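Local coordinates for protein solute carrier family 15 member 1 (Mus musculus, PDB 5A9D) that carries di- and tripeptides into intestinal cells together with protons, and is represented here by its immunoglobulin-like extracellular domain alone, at residues N3-K8 against F40-L45; I7-I12 against H71-W76. One frame throughout, in Å; residues are numbered along the deposited sequence.

Contact 1 of 2, residues N3-K8 against F40-L45; sequences NQVQIK and FDIDKL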
ATOM      1  N   ASN A   3      -1.649 -15.239  10.707  1.00 65.02           N
ATOM      2  CA  ASN A   3      -0.895 -16.203   9.901  1.00 63.31           C
ATOM      3  C   ASN A   3      -1.658 -16.499   8.565  1.00 61.72           C
ATOM      4  O   ASN A   3      -1.121 -17.203   7.682  1.00 60.34           O
ATOM      5  CB  ASN A   3      -0.699 -17.490  10.760  1.00 68.84           C
ATOM      6  CG  ASN A   3      -0.165 -18.747  10.093  1.00104.93           C
ATOM      7  OD1 ASN A   3      -0.828 -19.800  10.066  1.00 95.06           O
ATOM      8  ND2 ASN A   3       1.080 -18.702   9.642  1.00102.98           N
ATOM      9  N   GLN A   4      -2.906 -15.976   8.424  1.00 56.45           N
ATOM     10  CA  GLN A   4      -3.706 -16.267   7.225  1.00 53.23           C
ATOM     11  C   GLN A   4      -3.585 -15.185   6.129  1.00 48.80           C
ATOM     12  O   GLN A   4      -3.440 -13.988   6.404  1.00 47.57           O
ATOM     13  CB  GLN A   4      -5.178 -16.607   7.543  1.00 55.76           C
ATOM     14  CG  GLN A   4      -6.093 -15.422   7.879  1.00 79.84           C
ATOM     15  CD  GLN A   4      -7.544 -15.793   8.135  1.00 94.33           C
ATOM     16  OE1 GLN A   4      -8.481 -15.187   7.582  1.00 79.43           O
ATOM     17  NE2 GLN A   4      -7.769 -16.821   8.955  1.00 93.27           N
ATOM     18  N   VAL A   5      -3.541 -15.652   4.899  1.00 39.89           N
ATOM     19  CA  VAL A   5      -3.406 -14.832   3.703  1.00 37.19           C
ATOM     20  C   VAL A   5      -4.755 -14.912   2.970  1.00 37.60           C
ATOM     21  O   VAL A   5      -5.295 -16.008   2.799  1.00 35.76           O
ATOM     22  CB  VAL A   5      -2.214 -15.363   2.851  1.00 41.15           C
ATOM     23  CG1 VAL A   5      -2.251 -14.831   1.418  1.00 38.65           C
ATOM     24  CG2 VAL A   5      -0.882 -14.998   3.515  1.00 41.91           C
ATOM     25  N   GLN A   6      -5.347 -13.754   2.639  1.00 31.59           N
ATOM     26  CA  GLN A   6      -6.613 -13.736   1.905  1.00 30.71           C
ATOM     27  C   GLN A   6      -6.321 -13.307   0.476  1.00 33.40           C
ATOM     28  O   GLN A   6      -5.587 -12.338   0.247  1.00 30.75           O
ATOM     29  CB  GLN A   6      -7.651 -12.836   2.567  1.00 32.75           C
ATOM     30  CG  GLN A   6      -8.341 -13.461   3.799  1.00 39.12           C
ATOM     31  CD  GLN A   6      -9.328 -12.517   4.469  1.00 51.92           C
ATOM     32  OE1 GLN A   6      -9.885 -11.626   3.845  1.00 48.81           O
ATOM     33  NE2 GLN A   6      -9.563 -12.659   5.770  1.00 43.25           N
ATOM     34  N   ILE A   7      -6.826 -14.087  -0.493  1.00 30.76           N
ATOM     35  CA  ILE A   7      -6.611 -13.837  -1.918  1.00 29.79           C
ATOM     36  C   ILE A   7      -7.929 -13.916  -2.694  1.00 34.26           C
ATOM     37  O   ILE A   7      -8.636 -14.913  -2.637  1.00 33.47           O
ATOM     38  CB  ILE A   7      -5.564 -14.823  -2.536  1.00 31.51           C
ATOM     39  CG1 ILE A   7      -4.262 -14.875  -1.702  1.00 33.01           C
ATOM     40  CG2 ILE A   7      -5.279 -14.478  -4.027  1.00 29.06           C
ATOM     41  CD1 ILE A   7      -3.296 -16.067  -1.991  1.00 39.82           C
ATOM     42  N   LYS A   8      -8.177 -12.890  -3.495  1.00 32.05           N
ATOM     43  CA  LYS A   8      -9.306 -12.792  -4.424  1.00 32.49           C
ATOM     44  C   LYS A   8      -8.657 -12.803  -5.800  1.00 32.10           C
ATOM     45  O   LYS A   8      -7.590 -12.228  -5.969  1.00 31.65           O
ATOM     46  CB  LYS A   8     -10.057 -11.465  -4.193  1.00 34.65           C
ATOM     47  CG  LYS A   8     -11.123 -11.101  -5.208  1.00 45.65           C
ATOM     48  CD  LYS A   8     -11.094  -9.605  -5.337  1.00 56.09           C
ATOM     49  CE  LYS A   8     -12.391  -8.956  -4.995  1.00 60.21           C
ATOM     50  NZ  LYS A   8     -12.186  -7.517  -4.747  1.00 61.24           N
ATOM     51  N   PHE A  40      -5.849 -18.841   3.273  1.00 40.67           N
ATOM     52  CA  PHE A  40      -4.800 -19.881   3.334  1.00 42.17           C
ATOM     53  C   PHE A  40      -3.853 -19.630   4.466  1.00 47.84           C
ATOM     54  O   PHE A  40      -3.629 -18.469   4.815  1.00 46.38           O
ATOM     55  CB  PHE A  40      -3.963 -19.857   2.034  1.00 43.51           C
ATOM     56  CG  PHE A  40      -4.758 -19.991   0.752  1.00 44.31           C
ATOM     57  CD1 PHE A  40      -5.049 -21.248   0.224  1.00 48.41           C
ATOM     58  CD2 PHE A  40      -5.216 -18.862   0.075  1.00 45.15           C
ATOM     59  CE1 PHE A  40      -5.779 -21.375  -0.959  1.00 47.95           C
ATOM     60  CE2 PHE A  40      -5.970 -18.988  -1.108  1.00 47.80           C
ATOM     61  CZ  PHE A  40      -6.253 -20.247  -1.610  1.00 45.77           C
ATOM     62  N   ASP A  41      -3.227 -20.696   4.999  1.00 48.98           N
ATOM     63  CA  ASP A  41      -2.150 -20.574   5.986  1.00 51.04           C
ATOM     64  C   ASP A  41      -0.916 -20.359   5.118  1.00 52.94           C
ATOM     65  O   ASP A  41      -0.719 -21.123   4.153  1.00 50.66           O
ATOM     66  CB  ASP A  41      -1.987 -21.861   6.811  1.00 58.32           C
ATOM     67  CG  ASP A  41      -3.149 -22.163   7.735  1.00 81.19           C
ATOM     68  OD1 ASP A  41      -3.637 -21.220   8.411  1.00 82.16           O
ATOM     69  OD2 ASP A  41      -3.534 -23.346   7.829  1.00 95.27           O
ATOM     70  N   ILE A  42      -0.129 -19.296   5.417  1.00 48.89           N
ATOM     71  CA  ILE A  42       1.061 -18.884   4.669  1.00 48.81           C
ATOM     72  C   ILE A  42       2.028 -20.066   4.396  1.00 55.64           C
ATOM     73  O   ILE A  42       2.534 -20.176   3.279  1.00 53.92           O
ATOM     74  CB  ILE A  42       1.787 -17.643   5.307  1.00 51.77           C
ATOM     75  CG1 ILE A  42       2.881 -17.059   4.385  1.00 53.13           C
ATOM     76  CG2 ILE A  42       2.370 -17.911   6.712  1.00 52.15           C
ATOM     77  CD1 ILE A  42       2.446 -16.264   3.265  1.00 60.33           C
ATOM     78  N   ASP A  43       2.254 -20.942   5.400  1.00 55.30           N
ATOM     79  CA  ASP A  43       3.152 -22.100   5.305  1.00 59.61           C
ATOM     80  C   ASP A  43       2.636 -23.152   4.322  1.00 65.18           C
ATOM     81  O   ASP A  43       3.436 -23.931   3.803  1.00 67.83           O
ATOM     82  CB  ASP A  43       3.377 -22.742   6.696  1.00 64.76           C
ATOM     83  CG  ASP A  43       2.234 -23.628   7.177  1.00 76.70           C
ATOM     84  OD1 ASP A  43       1.171 -23.078   7.544  1.00 76.70           O
ATOM     85  OD2 ASP A  43       2.397 -24.877   7.159  1.00 84.71           O
ATOM     86  N   LYS A  44       1.302 -23.190   4.101  1.00 60.19           N
ATOM     87  CA  LYS A  44       0.618 -24.135   3.205  1.00 60.64           C
ATOM     88  C   LYS A  44       0.473 -23.577   1.799  1.00 61.18           C
ATOM     89  O   LYS A  44       0.055 -24.298   0.910  1.00 61.67           O
ATOM     90  CB  LYS A  44      -0.744 -24.570   3.782  1.00 63.44           C
ATOM     91  CG  LYS A  44      -0.620 -25.457   5.021  1.00 78.24           C
ATOM     92  CD  LYS A  44      -1.977 -25.749   5.642  1.00 83.46           C
ATOM     93  CE  LYS A  44      -1.846 -26.622   6.865  1.00 97.64           C
ATOM     94  NZ  LYS A  44      -3.158 -26.861   7.521  1.00107.22           N
ATOM     95  N   LEU A  45       0.850 -22.305   1.587  1.00 55.84           N
ATOM     96  CA  LEU A  45       0.796 -21.629   0.288  1.00 53.45           C
ATOM     97  C   LEU A  45       2.157 -21.837  -0.348  1.00 62.11           C
ATOM     98  O   LEU A  45       2.926 -20.893  -0.530  1.00 61.88           O
ATOM     99  CB  LEU A  45       0.460 -20.128   0.505  1.00 50.18           C
ATOM    100  CG  LEU A  45      -0.267 -19.357  -0.593  1.00 52.37           C
ATOM    101  CD1 LEU A  45      -1.564 -20.065  -1.061  1.00 50.77           C
ATOM    102  CD2 LEU A  45      -0.591 -17.959  -0.126  1.00 52.67           C
TER
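Val-5 and Phe-40 form an antiparallel hydrogen-bonded pair, with Val-5 N to Phe-40 O at 2.8 Å and Phe-40 N to Val-5 O at 2.9 Å, and Gln-4 and Asp-41 follow as a non-hydrogen-bonded pair. A third bond, from Ile-42 N to Asn-3 O, is longer at 3.2 Å but nearly straight. It comes just where 40-45 leaves the strand and turns. There Lys-44 N bonds back to Asp-41 O and Leu-45 N to Ile-42 O, and the turn brings Leu-45 onto the face with Val-5 and Phe-40.

On this face the side chains are apolar. Val-5 divides its two methyls between two partners. CG2, beside the backbone N, meets Ile-42 CD1 at 3.6 Å, and CG1, anti to that N (chi1 164°), meets Leu-45 CD2 at 3.9 Å. The Ile-7 and Leu-45 chains meet end on, CD1 of Ile-7 lying 3.8 Å from CD2 of Leu-45. The same Ile-7 CD1 also approaches Phe-40 CD2 obliquely. The other Leu-45 methyl, CD1, lies over one face of the Phe-40 ring, offset toward its rim. Phe-21 also stacks with this ring.

The face with Gln-4, Gln-6 and Asp-41 is polar. Gln-6 NE2 bonds to Gln-4 OE1 at 3.3 Å, in the plane of both amides, and Arg-70 holds the Gln-6 OE1. Asp-41 OD2 pairs with Lys-44 NZ. At the strand end, Asn-3 OD1 comes near Asp-41 OD1, oxygen facing oxygen, with amide and carboxylate planes 20° apart. This is proximity, not a bond. Asn-3 ND2 lies 3.3 Å from Ile-42 CG2.

Strands 4-11 and 32-41 are neighbours in a mixed four-stranded sheet. An apolar face packed inward and a polar face outward are consistent with one sheet of the immunoglobulin-like beta-sandwich.

Contact 2 of 2, residues I7-I12 against H71-W76; sequences IKVLNI and HTLLVW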
ATOM      1  N   ILE A   7      -6.826 -14.087  -0.493  1.00 30.76           N
ATOM      2  CA  ILE A   7      -6.611 -13.837  -1.918  1.00 29.79           C
ATOM      3  C   ILE A   7      -7.929 -13.916  -2.694  1.00 34.26           C
ATOM      4  O   ILE A   7      -8.636 -14.913  -2.637  1.00 33.47           O
ATOM      5  CB  ILE A   7      -5.564 -14.823  -2.536  1.00 31.51           C
ATOM      6  CG1 ILE A   7      -4.262 -14.875  -1.702  1.00 33.01           C
ATOM      7  CG2 ILE A   7      -5.279 -14.478  -4.027  1.00 29.06           C
ATOM      8  CD1 ILE A   7      -3.296 -16.067  -1.991  1.00 39.82           C
ATOM      9  N   LYS A   8      -8.177 -12.890  -3.495  1.00 32.05           N
ATOM     10  CA  LYS A   8      -9.306 -12.792  -4.424  1.00 32.49           C
ATOM     11  C   LYS A   8      -8.657 -12.803  -5.800  1.00 32.10           C
ATOM     12  O   LYS A   8      -7.590 -12.228  -5.969  1.00 31.65           O
ATOM     13  CB  LYS A   8     -10.057 -11.465  -4.193  1.00 34.65           C
ATOM     14  CG  LYS A   8     -11.123 -11.101  -5.208  1.00 45.65           C
ATOM     15  CD  LYS A   8     -11.094  -9.605  -5.337  1.00 56.09           C
ATOM     16  CE  LYS A   8     -12.391  -8.956  -4.995  1.00 60.21           C
ATOM     17  NZ  LYS A   8     -12.186  -7.517  -4.747  1.00 61.24           N
ATOM     18  N   VAL A   9      -9.258 -13.475  -6.766  1.00 28.21           N
ATOM     19  CA  VAL A   9      -8.693 -13.498  -8.126  1.00 28.21           C
ATOM     20  C   VAL A   9      -9.594 -12.666  -9.027  1.00 34.54           C
ATOM     21  O   VAL A   9     -10.804 -12.812  -8.963  1.00 34.52           O
ATOM     22  CB  VAL A   9      -8.513 -14.930  -8.683  1.00 30.40           C
ATOM     23  CG1 VAL A   9      -7.813 -14.914 -10.066  1.00 30.38           C
ATOM     24  CG2 VAL A   9      -7.751 -15.811  -7.694  1.00 29.55           C
ATOM     25  N   LEU A  10      -9.004 -11.785  -9.849  1.00 31.80           N
ATOM     26  CA  LEU A  10      -9.751 -10.994 -10.806  1.00 31.86           C
ATOM     27  C   LEU A  10      -9.093 -11.197 -12.169  1.00 34.65           C
ATOM     28  O   LEU A  10      -7.925 -10.857 -12.382  1.00 35.01           O
ATOM     29  CB  LEU A  10      -9.824  -9.495 -10.367  1.00 32.49           C
ATOM     30  CG  LEU A  10     -10.274  -8.428 -11.395  1.00 37.79           C
ATOM     31  CD1 LEU A  10     -11.708  -8.655 -11.881  1.00 39.06           C
ATOM     32  CD2 LEU A  10     -10.185  -7.018 -10.809  1.00 36.79           C
ATOM     33  N   ASN A  11      -9.843 -11.809 -13.066  1.00 33.25           N
ATOM     34  CA  ASN A  11      -9.439 -12.081 -14.431  1.00 33.94           C
ATOM     35  C   ASN A  11      -9.786 -10.874 -15.281  1.00 39.58           C
ATOM     36  O   ASN A  11     -10.961 -10.634 -15.564  1.00 40.55           O
ATOM     37  CB  ASN A  11     -10.145 -13.339 -14.939  1.00 29.46           C
ATOM     38  CG  ASN A  11      -9.704 -13.746 -16.317  1.00 43.10           C
ATOM     39  OD1 ASN A  11      -8.964 -13.042 -16.985  1.00 35.53           O
ATOM     40  ND2 ASN A  11     -10.168 -14.882 -16.780  1.00 39.59           N
ATOM     41  N   ILE A  12      -8.756 -10.128 -15.703  1.00 37.02           N
ATOM     42  CA  ILE A  12      -8.882  -8.916 -16.514  1.00 38.64           C
ATOM     43  C   ILE A  12      -8.419  -9.128 -17.968  1.00 45.64           C
ATOM     44  O   ILE A  12      -8.247  -8.153 -18.700  1.00 47.59           O
ATOM     45  CB  ILE A  12      -8.190  -7.698 -15.840  1.00 42.34           C
ATOM     46  CG1 ILE A  12      -6.666  -7.912 -15.639  1.00 42.21           C
ATOM     47  CG2 ILE A  12      -8.877  -7.356 -14.534  1.00 42.39           C
ATOM     48  CD1 ILE A  12      -5.908  -6.652 -15.182  1.00 43.74           C
ATOM     49  N   HIS A  71      -5.343  -9.665  -0.583  1.00 31.22           N
ATOM     50  CA  HIS A  71      -4.686  -9.390  -1.837  1.00 30.53           C
ATOM     51  C   HIS A  71      -5.646  -9.633  -2.973  1.00 34.17           C
ATOM     52  O   HIS A  71      -6.492 -10.522  -2.889  1.00 32.81           O
ATOM     53  CB  HIS A  71      -3.490 -10.344  -2.035  1.00 30.89           C
ATOM     54  CG  HIS A  71      -2.537 -10.406  -0.873  1.00 34.38           C
ATOM     55  ND1 HIS A  71      -2.831 -11.162   0.261  1.00 35.83           N
ATOM     56  CD2 HIS A  71      -1.324  -9.824  -0.713  1.00 35.30           C
ATOM     57  CE1 HIS A  71      -1.813 -10.973   1.089  1.00 35.57           C
ATOM     58  NE2 HIS A  71      -0.873 -10.193   0.540  1.00 35.65           N
ATOM     59  N   THR A  72      -5.453  -8.911  -4.081  1.00 32.93           N
ATOM     60  CA  THR A  72      -6.175  -9.193  -5.313  1.00 33.68           C
ATOM     61  C   THR A  72      -5.124  -9.705  -6.275  1.00 37.28           C
ATOM     62  O   THR A  72      -4.184  -8.982  -6.587  1.00 36.76           O
ATOM     63  CB  THR A  72      -6.912  -7.970  -5.869  1.00 40.61           C
ATOM     64  OG1 THR A  72      -8.005  -7.730  -5.012  1.00 35.82           O
ATOM     65  CG2 THR A  72      -7.468  -8.196  -7.311  1.00 36.72           C
ATOM     66  N   LEU A  73      -5.277 -10.953  -6.720  1.00 33.24           N
ATOM     67  CA  LEU A  73      -4.422 -11.525  -7.725  1.00 33.31           C
ATOM     68  C   LEU A  73      -5.045 -11.178  -9.088  1.00 36.75           C
ATOM     69  O   LEU A  73      -6.078 -11.752  -9.489  1.00 34.73           O
ATOM     70  CB  LEU A  73      -4.247 -13.049  -7.535  1.00 33.44           C
ATOM     71  CG  LEU A  73      -3.386 -13.791  -8.606  1.00 38.96           C
ATOM     72  CD1 LEU A  73      -1.909 -13.315  -8.610  1.00 38.67           C
ATOM     73  CD2 LEU A  73      -3.449 -15.304  -8.406  1.00 41.04           C
ATOM     74  N   LEU A  74      -4.447 -10.200  -9.781  1.00 33.84           N
ATOM     75  CA  LEU A  74      -4.923  -9.824 -11.110  1.00 35.25           C
ATOM     76  C   LEU A  74      -4.310 -10.823 -12.072  1.00 39.03           C
ATOM     77  O   LEU A  74      -3.125 -11.100 -11.944  1.00 37.62           O
ATOM     78  CB  LEU A  74      -4.471  -8.404 -11.512  1.00 37.33           C
ATOM     79  CG  LEU A  74      -5.039  -7.206 -10.757  1.00 40.86           C
ATOM     80  CD1 LEU A  74      -4.387  -5.934 -11.257  1.00 42.34           C
ATOM     81  CD2 LEU A  74      -6.547  -7.082 -10.968  1.00 40.37           C
ATOM     82  N   VAL A  75      -5.124 -11.429 -12.971  1.00 35.15           N
ATOM     83  CA  VAL A  75      -4.633 -12.383 -13.982  1.00 35.46           C
ATOM     84  C   VAL A  75      -5.122 -11.946 -15.380  1.00 41.21           C
ATOM     85  O   VAL A  75      -6.236 -11.414 -15.507  1.00 39.27           O
ATOM     86  CB  VAL A  75      -4.952 -13.886 -13.676  1.00 38.08           C
ATOM     87  CG1 VAL A  75      -4.298 -14.346 -12.365  1.00 37.70           C
ATOM     88  CG2 VAL A  75      -6.463 -14.165 -13.641  1.00 36.89           C
ATOM     89  N   TRP A  76      -4.302 -12.153 -16.413  1.00 39.40           N
ATOM     90  CA  TRP A  76      -4.644 -11.828 -17.800  1.00 41.61           C
ATOM     91  C   TRP A  76      -3.842 -12.701 -18.765  1.00 51.16           C
ATOM     92  O   TRP A  76      -2.861 -13.324 -18.360  1.00 49.60           O
ATOM     93  CB  TRP A  76      -4.541 -10.313 -18.125  1.00 41.18           C
ATOM     94  CG  TRP A  76      -3.166  -9.716 -18.037  1.00 43.75           C
ATOM     95  CD1 TRP A  76      -2.339  -9.420 -19.080  1.00 50.01           C
ATOM     96  CD2 TRP A  76      -2.508  -9.227 -16.852  1.00 42.67           C
ATOM     97  NE1 TRP A  76      -1.203  -8.799 -18.622  1.00 51.27           N
ATOM     98  CE2 TRP A  76      -1.265  -8.697 -17.253  1.00 49.40           C
ATOM     99  CE3 TRP A  76      -2.839  -9.222 -15.480  1.00 41.06           C
ATOM    100  CZ2 TRP A  76      -0.335  -8.191 -16.341  1.00 49.22           C
ATOM    101  CZ3 TRP A  76      -1.933  -8.701 -14.577  1.00 42.65           C
ATOM    102  CH2 TRP A  76      -0.685  -8.208 -15.004  1.00 46.46           C
TER
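Lys-8, Leu-10 and Ile-12 bind alternate residues of 71-76 in a parallel pair at the centre of the mixed sheet of this immunoglobulin-like domain. The strand axes diverge by 27°. Five backbone bonds join them. Lys-8 N donates to His-71 O, and Leu-73 N donates to Lys-8 O at 2.7 Å. Leu-10 N then donates to Leu-73 O, Leu-10 O accepts from Val-75 N, and Ile-12 N closes the run on Val-75 O. CA-H groups of both strands add contacts to the same carbonyls.

Each face has apolar pairs. On the Ile-7 face, Ile-7 CG2 lies beside Leu-73 CB at 3.9 Å. The Val-9 and Val-75 side chains cross, with CG1 of Val-9 3.9 Å from CG2 of Val-75. Val-19 covers Val-9 and Leu-73. On the other face, Leu-10 and Leu-74 run side by side, CD2 to CD2 at 3.6 Å, and Val-102 of the second subunit packs on Leu-10.

Polar ends look outside the pair. Asn-11 ND2 binds Asn-15 O and Leu-28 O. Thr-72 OG1 is held by Asp-86 and by Arg-100 of the second subunit. Lys-8 NZ makes a long, weak ion pair with that subunit's Asp-184. Bends at chi2 (-146°) and chi3 (-121°) lay Lys-8 CD alongside Thr-72 OG1, 3.6 Å away.

Strand 4-11 serves both contacts. Contact 1 joins its first half to strand 32-41, one of the two outermost strands of the sheet within this chain, and contact 2 joins its second half to 69-76 on the other side. Contact 1 is antiparallel, short and partly buried, with polar groups on one face and a turn that sets a leucine on the Val-5 face. Contact 2 is parallel, longer and buried, and its Leu-10 face meets the second subunit. The segments share Ile-7 and Lys-8, but only Ile-7 packs in both contacts. The contacts also touch directly, for Gln-6 O is probably hydrogen-bonded to His-71 ND1 at 3.0 Å, and Val-5 packs on the same histidine.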